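Rd1NTF2_04 (Synthetic construct, PDB 6W3G) is a de novo designed protein with an NTF2-like fold, probably made as a scaffold carrying a pocket, with no natural function known. Local coordinates at residues E20-G25 with D55-L60; V84-Y89 with Y97-M102. All coordinates share one frame; numbering follows the deposited sequence.

Contact 1. Residues E20-G25 with D55-L60; sequences EMMKTG and DWIRHL
Met-21 O accepts Gly-25 N at 2.7 Å, near the C-terminal end of the helix that holds Met-21, with a weak second donor in Thr-24 N at 3.3 Å. Gly-25 then leaves helical geometry with positive phi (62°), and its bare backbone lies against helix 50-63, the Gly-25 CA being 3.6 Å from Ile-57 CG2. Any CB here would sit tightly against both Ile-57 CG2 and Arg-58 CG, so close approach at this turn depends on the missing side chain. Next to this turn, Met-22 bends at chi2 and chi3, crossing Ile-57 at about a right angle and bringing Met-22 SD to 3.4 Å from Ile-57 CD1. Its methyl, Met-22 CE, approaches Trp-56 CH2 obliquely at 4.4 Å. On the outer side, the guanidinium of Arg-58 turns a face to Gly-25 O, but the angles are poor and the closeness doubtful; Arg-58 NH1 is hydrogen-bonded to Ser-27 OG. Met-22 also packs on Ile-69 of strand 66-77 and Trp-56 on Val-40 of strand 38-42. The segments 20-24 and 55-60 meet at 65°, and helices packed together in this way against a curved sheet fit the NTF2-like fold.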
loop_
_atom_site.group_PDB
_atom_site.type_symbol
_atom_site.label_atom_id
_atom_site.label_comp_id
_atom_site.label_asym_id
_atom_site.label_seq_id
_atom_site.Cartn_x
_atom_site.Cartn_y
_atom_site.Cartn_z
ATOM N N GLU A 20 2.932 -8.111 -2.190
ATOM C CA GLU A 20 4.222 -8.505 -2.745
ATOM C C GLU A 20 5.032 -7.287 -3.169
ATOM O O GLU A 20 6.250 -7.245 -2.963
ATOM C CB GLU A 20 4.005 -9.451 -3.925
ATOM C CG GLU A 20 5.275 -10.050 -4.516
ATOM C CD GLU A 20 6.077 -10.857 -3.510
ATOM O OE1 GLU A 20 5.494 -11.329 -2.507
ATOM O OE2 GLU A 20 7.297 -11.017 -3.731
ATOM N N MET A 21 4.376 -6.286 -3.769
ATOM C CA MET A 21 5.077 -5.062 -4.154
ATOM C C MET A 21 5.633 -4.347 -2.933
ATOM O O MET A 21 6.724 -3.768 -2.981
ATOM C CB MET A 21 4.140 -4.126 -4.921
ATOM C CG MET A 21 4.695 -2.711 -5.142
ATOM S SD MET A 21 3.473 -1.574 -5.837
ATOM C CE MET A 21 2.473 -1.252 -4.386
ATOM N N MET A 22 4.881 -4.355 -1.832
ATOM C CA MET A 22 5.330 -3.682 -0.623
ATOM C C MET A 22 6.588 -4.302 -0.029
ATOM O O MET A 22 7.264 -3.635 0.762
ATOM C CB MET A 22 4.213 -3.702 0.417
ATOM C CG MET A 22 3.029 -2.859 0.043
ATOM S SD MET A 22 3.482 -1.127 0.099
ATOM C CE MET A 22 3.532 -0.867 1.870
ATOM N N LYS A 23 6.908 -5.557 -0.367
ATOM C CA LYS A 23 8.127 -6.176 0.151
ATOM C C LYS A 23 9.370 -5.500 -0.410
ATOM O O LYS A 23 10.329 -5.242 0.325
ATOM C CB LYS A 23 8.164 -7.672 -0.182
ATOM C CG LYS A 23 7.230 -8.528 0.659
ATOM N N THR A 24 9.373 -5.213 -1.711
ATOM C CA THR A 24 10.550 -4.702 -2.394
ATOM C C THR A 24 10.387 -3.292 -2.940
ATOM O O THR A 24 11.385 -2.687 -3.350
ATOM C CB THR A 24 10.922 -5.630 -3.563
ATOM O OG1 THR A 24 9.824 -5.689 -4.485
ATOM C CG2 THR A 24 11.246 -7.036 -3.053
ATOM N N GLY A 25 9.178 -2.749 -2.963
ATOM C CA GLY A 25 8.974 -1.477 -3.626
ATOM C C GLY A 25 9.285 -1.537 -5.106
ATOM O O GLY A 25 9.841 -0.582 -5.659
ATOM N N ASP A 55 9.139 5.682 -3.566
ATOM C CA ASP A 55 10.204 6.137 -2.680
ATOM C C ASP A 55 9.805 5.956 -1.222
ATOM O O ASP A 55 10.637 5.608 -0.376
ATOM C CB ASP A 55 10.529 7.605 -2.958
ATOM C CG ASP A 55 11.270 7.804 -4.266
ATOM O OD1 ASP A 55 11.554 6.801 -4.958
ATOM O OD2 ASP A 55 11.572 8.969 -4.601
ATOM N N TRP A 56 8.535 6.208 -0.910
ATOM C CA TRP A 56 8.047 6.010 0.445
ATOM C C TRP A 56 8.210 4.555 0.857
ATOM O O TRP A 56 8.724 4.258 1.942
ATOM C CB TRP A 56 6.586 6.454 0.535
ATOM C CG TRP A 56 5.908 6.003 1.779
ATOM C CD1 TRP A 56 6.184 6.404 3.050
ATOM C CD2 TRP A 56 4.842 5.056 1.876
ATOM N NE1 TRP A 56 5.356 5.760 3.937
ATOM C CE2 TRP A 56 4.519 4.932 3.241
ATOM C CE3 TRP A 56 4.124 4.304 0.938
ATOM C CZ2 TRP A 56 3.512 4.081 3.693
ATOM C CZ3 TRP A 56 3.124 3.460 1.390
ATOM C CH2 TRP A 56 2.830 3.352 2.755
ATOM N N ILE A 57 7.825 3.629 -0.024
ATOM C CA ILE A 57 7.943 2.209 0.293
ATOM C C ILE A 57 9.407 1.825 0.464
ATOM O O ILE A 57 9.771 1.101 1.398
ATOM C CB ILE A 57 7.267 1.364 -0.806
ATOM C CG1 ILE A 57 5.773 1.658 -0.851
ATOM C CG2 ILE A 57 7.517 -0.123 -0.580
ATOM C CD1 ILE A 57 5.067 1.021 -2.035
ATOM N N ARG A 58 10.273 2.308 -0.428
ATOM C CA ARG A 58 11.682 1.934 -0.368
ATOM C C ARG A 58 12.347 2.437 0.909
ATOM O O ARG A 58 13.197 1.749 1.482
ATOM C CB ARG A 58 12.410 2.458 -1.607
ATOM C CG ARG A 58 11.856 1.910 -2.909
ATOM C CD ARG A 58 12.955 1.547 -3.900
ATOM N NE ARG A 58 12.450 0.677 -4.964
ATOM C CZ ARG A 58 12.140 1.074 -6.199
ATOM N NH1 ARG A 58 11.687 0.189 -7.077
ATOM N NH2 ARG A 58 12.287 2.342 -6.566
ATOM N N HIS A 59 11.965 3.625 1.384
ATOM C CA HIS A 59 12.493 4.105 2.655
ATOM C C HIS A 59 12.136 3.155 3.796
ATOM O O HIS A 59 12.973 2.868 4.659
ATOM C CB HIS A 59 11.972 5.509 2.960
ATOM C CG HIS A 59 12.019 5.866 4.415
ATOM N ND1 HIS A 59 10.998 5.555 5.291
ATOM C CD2 HIS A 59 12.966 6.493 5.152
ATOM C CE1 HIS A 59 11.313 5.980 6.500
ATOM N NE2 HIS A 59 12.501 6.554 6.444
ATOM N N LEU A 60 10.890 2.673 3.831
ATOM C CA LEU A 60 10.494 1.710 4.859
ATOM C C LEU A 60 11.323 0.442 4.764
ATOM O O LEU A 60 11.833 -0.070 5.774
ATOM C CB LEU A 60 9.011 1.367 4.707
ATOM C CG LEU A 60 8.053 2.540 4.877
ATOM C CD1 LEU A 60 6.649 2.123 4.467
ATOM C CD2 LEU A 60 8.084 3.021 6.318
#

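Contact 2. Residues V84-Y89 with Y97-M102; sequences VFTVHY and YDRYVM
Phe-85 and Tyr-100 form a hydrogen-bonded antiparallel pair: Tyr-100 N reaches Phe-85 O at 2.8 Å, almost straight at 175°, and Phe-85 N returns the bond to Tyr-100 O at 3.0 Å. Two residues along, Asp-98 N binds Val-87 O, and Val-87 N binds Asp-98 O, both at 2.9 Å. On the Phe-85 face of the sheet, CG of Phe-85 is tucked between its own N and carbonyl carbon (chi1 62°), which swings the ring across to the neighbouring strand. There Tyr-100 CB lies over one ring face, 3.6 Å from the centroid of Phe-85, a CH-pi contact; the two rings are nearly parallel but slid so far apart that they scarcely overlap. Phe-18 of helix 11-24 also meets the Phe-85 ring. These strands, 80-91 and 94-106, form the long hairpin of the NTF2-like sheet, whose Phe-85 side carries the helices. Further along that side, Asp-98 OD2 comes within 3.3 Å of Tyr-89 CE2, the two side chains crossing at about a right angle. The other face is more open to solvent. There Tyr-97 sets an edge against the face of His-88 in a T-shaped pair, planes at 58° and centroids 4.7 Å apart, with Tyr-97 CD2 3.3 Å from His-88 CD2. With His-88 reduced to an alanine, the Tyr-97 edge is likely to lose the ring face it rests on, leaving the phenol freer to turn. On the same face as His-88, Thr-86 and Arg-99 run side by side through their aliphatic parts, while Thr-86 OG1 is hydrogen-bonded to Asp-72 of the adjoining strand.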
loop_
_atom_site.group_PDB
_atom_site.type_symbol
_atom_site.label_atom_id
_atom_site.label_comp_id
_atom_site.label_asym_id
_atom_site.label_seq_id
_atom_site.Cartn_x
_atom_site.Cartn_y
_atom_site.Cartn_z
ATOM N N VAL A 84 -8.336 -2.738 4.021
ATOM C CA VAL A 84 -7.758 -2.362 5.297
ATOM C C VAL A 84 -6.644 -3.355 5.564
ATOM O O VAL A 84 -6.868 -4.572 5.485
ATOM C CB VAL A 84 -8.787 -2.393 6.437
ATOM C CG1 VAL A 84 -8.105 -2.055 7.742
ATOM C CG2 VAL A 84 -9.905 -1.430 6.170
ATOM N N PHE A 85 -5.445 -2.848 5.833
ATOM C CA PHE A 85 -4.323 -3.720 6.141
ATOM C C PHE A 85 -3.537 -3.143 7.309
ATOM O O PHE A 85 -3.554 -1.938 7.569
ATOM C CB PHE A 85 -3.439 -3.965 4.913
ATOM C CG PHE A 85 -2.778 -2.743 4.340
ATOM C CD1 PHE A 85 -1.479 -2.407 4.705
ATOM C CD2 PHE A 85 -3.425 -1.957 3.397
ATOM C CE1 PHE A 85 -0.850 -1.313 4.172
ATOM C CE2 PHE A 85 -2.793 -0.851 2.858
ATOM C CZ PHE A 85 -1.503 -0.531 3.236
ATOM N N THR A 86 -2.906 -4.029 8.054
ATOM C CA THR A 86 -2.015 -3.617 9.126
ATOM C C THR A 86 -0.586 -3.938 8.727
ATOM O O THR A 86 -0.319 -4.897 7.995
ATOM C CB THR A 86 -2.399 -4.271 10.443
ATOM O OG1 THR A 86 -2.644 -5.656 10.237
ATOM C CG2 THR A 86 -3.645 -3.642 10.985
ATOM N N VAL A 87 0.337 -3.114 9.196
ATOM C CA VAL A 87 1.750 -3.283 8.889
ATOM C C VAL A 87 2.503 -3.298 10.211
ATOM O O VAL A 87 2.325 -2.394 11.030
ATOM C CB VAL A 87 2.270 -2.163 7.971
ATOM C CG1 VAL A 87 3.709 -2.443 7.555
ATOM C CG2 VAL A 87 1.385 -2.036 6.734
ATOM N N HIS A 88 3.294 -4.341 10.424
ATOM C CA HIS A 88 4.146 -4.490 11.600
ATOM C C HIS A 88 5.582 -4.220 11.162
ATOM O O HIS A 88 6.147 -4.999 10.381
ATOM C CB HIS A 88 4.019 -5.893 12.189
ATOM C CG HIS A 88 2.612 -6.310 12.488
ATOM N ND1 HIS A 88 2.276 -7.610 12.799
ATOM C CD2 HIS A 88 1.456 -5.602 12.532
ATOM C CE1 HIS A 88 0.975 -7.687 13.018
ATOM N NE2 HIS A 88 0.454 -6.483 12.864
ATOM N N TYR A 89 6.156 -3.120 11.671
ATOM C CA TYR A 89 7.518 -2.690 11.376
ATOM C C TYR A 89 8.410 -3.044 12.561
ATOM O O TYR A 89 8.255 -2.464 13.638
ATOM C CB TYR A 89 7.558 -1.175 11.143
ATOM C CG TYR A 89 6.683 -0.624 10.042
ATOM C CD1 TYR A 89 7.113 -0.641 8.725
ATOM C CD2 TYR A 89 5.455 -0.039 10.326
ATOM C CE1 TYR A 89 6.336 -0.121 7.708
ATOM C CE2 TYR A 89 4.666 0.485 9.311
ATOM C CZ TYR A 89 5.113 0.445 8.008
ATOM O OH TYR A 89 4.357 0.952 6.968
ATOM N N TYR A 97 3.033 -1.000 15.115
ATOM C CA TYR A 97 1.847 -1.606 14.517
ATOM C C TYR A 97 0.979 -0.509 13.925
ATOM O O TYR A 97 0.313 0.227 14.659
ATOM C CB TYR A 97 1.061 -2.397 15.567
ATOM C CG TYR A 97 1.832 -3.538 16.185
ATOM C CD1 TYR A 97 2.759 -3.312 17.198
ATOM C CD2 TYR A 97 1.647 -4.840 15.747
ATOM C CE1 TYR A 97 3.472 -4.360 17.765
ATOM C CE2 TYR A 97 2.353 -5.888 16.313
ATOM C CZ TYR A 97 3.262 -5.641 17.317
ATOM O OH TYR A 97 3.964 -6.687 17.870
ATOM N N ASP A 98 0.982 -0.403 12.601
ATOM C CA ASP A 98 0.229 0.621 11.904
ATOM C C ASP A 98 -0.962 -0.044 11.228
ATOM O O ASP A 98 -1.005 -1.267 11.047
ATOM C CB ASP A 98 1.094 1.338 10.860
ATOM C CG ASP A 98 2.027 2.378 11.463
ATOM O OD1 ASP A 98 1.859 2.749 12.642
ATOM O OD2 ASP A 98 2.928 2.836 10.738
ATOM N N ARG A 99 -1.944 0.780 10.892
ATOM C CA ARG A 99 -3.087 0.344 10.107
ATOM C C ARG A 99 -3.288 1.340 8.978
ATOM O O ARG A 99 -3.148 2.549 9.177
ATOM C CB ARG A 99 -4.349 0.244 10.960
ATOM C CG ARG A 99 -5.619 0.001 10.172
ATOM C CD ARG A 99 -6.815 0.081 11.099
ATOM N NE ARG A 99 -7.011 -1.168 11.817
ATOM C CZ ARG A 99 -7.514 -1.259 13.048
ATOM N NH1 ARG A 99 -7.865 -0.172 13.725
ATOM N NH2 ARG A 99 -7.657 -2.447 13.608
ATOM N N TYR A 100 -3.560 0.812 7.795
ATOM C CA TYR A 100 -3.789 1.619 6.614
ATOM C C TYR A 100 -5.127 1.256 5.991
ATOM O O TYR A 100 -5.585 0.105 6.061
ATOM C CB TYR A 100 -2.708 1.425 5.560
ATOM C CG TYR A 100 -1.417 2.112 5.877
ATOM C CD1 TYR A 100 -0.488 1.531 6.710
ATOM C CD2 TYR A 100 -1.137 3.362 5.339
ATOM C CE1 TYR A 100 0.712 2.180 7.003
ATOM C CE2 TYR A 100 0.040 4.010 5.611
ATOM C CZ TYR A 100 0.958 3.422 6.449
ATOM O OH TYR A 100 2.137 4.084 6.724
ATOM N N VAL A 101 -5.724 2.247 5.326
ATOM C CA VAL A 101 -6.914 2.059 4.525
ATOM C C VAL A 101 -6.570 2.475 3.108
ATOM O O VAL A 101 -5.977 3.539 2.893
ATOM C CB VAL A 101 -8.104 2.873 5.065
ATOM C CG1 VAL A 101 -9.313 2.654 4.183
ATOM C CG2 VAL A 101 -8.425 2.453 6.501
ATOM N N MET A 102 -6.957 1.659 2.145
ATOM C CA MET A 102 -6.621 1.892 0.749
ATOM C C MET A 102 -7.872 1.834 -0.101
ATOM O O MET A 102 -8.666 0.893 0.017
ATOM C CB MET A 102 -5.614 0.856 0.270
ATOM C CG MET A 102 -4.823 1.294 -0.921
ATOM S SD MET A 102 -3.400 0.222 -1.079
ATOM C CE MET A 102 -4.208 -1.269 -1.647
#

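Contact 1 is buried and joins helix to helix, mainly through apolar side chains and a glycine backbone, with Arg-58 at the rim; contact 2 is only partly buried and joins strand to strand, with main-chain hydrogen bonds doing the holding. They share no element, and the centres of contact 1 and contact 2 lie about 14 Å apart. Even so, they meet on the helix-bearing side of the sheet, where Trp-56 CZ2 packs 3.3 Å from Tyr-100 OH and Leu-60 CD1 lies 3.6 Å from Tyr-89 OH. The hairpin thus presents one aromatic-rich face to helix 50-63, while its opposite face, which also holds Val-84 and Val-101, is more polar and more exposed, with Thr-86, His-88, Tyr-97 and Arg-99.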